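PDB 7RAG: germination-specific N-acetylmuramoyl-L-alanine amidase, Autolysin from Clostridioides difficile, which probably hydrolyses the amide bond between N-acetylmuramic acid and L-alanine in peptidoglycan as a zinc-dependent amidase, in complex here with the GerS lipoprotein. Local coordinates for residues I20-G24 against T49-R53. Numbering follows the deposited sequence.
Sequences ILDAG and TLKLR
Strand 18-23 and helix 41-58 open a beta-alpha-beta unit that closes with strand 62-65, and here L21 and A23 of the strand meet T49, L52 and R53 of the helix. The two segments run nearly antiparallel, their axes at 161° and 9.0 Å apart, with no hydrogen bond between them; the interface is buried and made by van der Waals contact. L21 makes most of the contacts. Its CG stands beside the backbone N and anti to the carbonyl carbon (chi1 -50°), and an extended chi2 of -180° carries L21 CD1 on to the helix backbone, 3.5 Å from R53 N. That amide is already bonded to T49 O within the helix, so the methyl meets a satisfied group. L21 CD1 also lies 4.0 Å from L52 CG and touches R53 CB, while L21 CD2 approaches L52 CD2. Nearer the C-terminal end of the strand, T49 divides its two branches: T49 CG2 packs on L21 CB at 3.7 Å, and T49 OG1 rests against A23 CB at 3.4 Å. This hydroxyl hydrogen-bonds to N45 O one helical turn earlier, which satisfies it where it meets the A23 methyl. R53 contributes its CB, whereas its guanidinium end leads away to a salt bridge with E57. Between L21 and A23, D22 points to the other face of the sheet, where its carboxylate is held by R93, T66 and S107 close to the zinc ligand H109. L52 continues onto I201 and Y202 of helix 191-211. Aliphatic residues at alternate strand positions facing a helix are characteristic of the beta-alpha-beta crossover, which in this Amidase_3-family enzyme links strand 18-23 to the parallel strand 62-65, with zinc ligands H25 just after the strand and E41 at the helix start.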
# COMPACT_ATOMS: atom_id res chain seq x y z
N ILE B 20 1.82 -21.30 21.25
CA ILE B 20 2.77 -22.06 22.05
C ILE B 20 4.09 -22.10 21.30
O ILE B 20 4.13 -22.57 20.15
CB ILE B 20 2.29 -23.49 22.35
CG1 ILE B 20 0.95 -23.47 23.08
CG2 ILE B 20 3.30 -24.19 23.22
CD1 ILE B 20 0.10 -24.74 22.80
N LEU B 21 5.15 -21.59 21.94
CA LEU B 21 6.52 -21.71 21.48
C LEU B 21 7.29 -22.68 22.38
O LEU B 21 7.33 -22.49 23.60
CB LEU B 21 7.22 -20.36 21.46
CG LEU B 21 6.48 -19.23 20.74
CD1 LEU B 21 7.34 -17.94 20.81
CD2 LEU B 21 6.07 -19.57 19.30
N ASP B 22 7.91 -23.69 21.76
CA ASP B 22 8.61 -24.78 22.43
C ASP B 22 10.06 -24.77 21.98
O ASP B 22 10.37 -25.15 20.85
CB ASP B 22 7.94 -26.12 22.10
CG ASP B 22 8.76 -27.35 22.56
OD1 ASP B 22 9.03 -27.48 23.78
OD2 ASP B 22 9.10 -28.22 21.69
N ALA B 23 10.96 -24.31 22.86
CA ALA B 23 12.39 -24.37 22.60
C ALA B 23 12.84 -25.80 22.88
O ALA B 23 12.95 -26.21 24.03
CB ALA B 23 13.16 -23.39 23.48
N GLY B 24 13.07 -26.56 21.82
CA GLY B 24 13.38 -27.96 22.03
C GLY B 24 14.70 -28.11 22.74
O GLY B 24 15.73 -27.65 22.23
N THR B 49 13.64 -18.89 20.16
CA THR B 49 12.31 -18.89 20.74
C THR B 49 12.02 -17.61 21.52
O THR B 49 10.89 -17.09 21.46
CB THR B 49 12.15 -20.11 21.64
OG1 THR B 49 12.34 -21.31 20.87
CG2 THR B 49 10.79 -20.11 22.28
N LEU B 50 13.00 -17.09 22.28
CA LEU B 50 12.75 -15.87 23.02
C LEU B 50 12.71 -14.64 22.12
O LEU B 50 11.92 -13.70 22.37
CB LEU B 50 13.77 -15.70 24.14
CG LEU B 50 13.59 -16.75 25.25
CD1 LEU B 50 14.69 -16.64 26.26
CD2 LEU B 50 12.21 -16.69 25.93
N LYS B 51 13.50 -14.63 21.04
CA LYS B 51 13.34 -13.56 20.04
C LYS B 51 11.94 -13.58 19.45
O LYS B 51 11.29 -12.53 19.31
CB LYS B 51 14.38 -13.69 18.92
CG LYS B 51 15.83 -13.70 19.38
CD LYS B 51 16.23 -12.42 20.04
CE LYS B 51 17.75 -12.38 20.34
NZ LYS B 51 18.19 -11.04 20.85
N LEU B 52 11.45 -14.79 19.10
CA LEU B 52 10.14 -14.96 18.47
C LEU B 52 9.01 -14.60 19.44
O LEU B 52 8.02 -13.98 19.05
CB LEU B 52 9.99 -16.41 17.98
CG LEU B 52 8.72 -16.88 17.26
CD1 LEU B 52 8.32 -15.90 16.15
CD2 LEU B 52 8.91 -18.30 16.69
N ARG B 53 9.16 -14.98 20.71
CA ARG B 53 8.25 -14.54 21.76
C ARG B 53 8.13 -13.02 21.79
O ARG B 53 7.03 -12.48 21.90
CB ARG B 53 8.76 -15.08 23.11
CG ARG B 53 7.87 -14.79 24.30
CD ARG B 53 8.24 -13.46 24.96
NE ARG B 53 7.72 -13.35 26.32
CZ ARG B 53 8.34 -13.81 27.40
NH1 ARG B 53 9.52 -14.42 27.26
NH2 ARG B 53 7.79 -13.66 28.60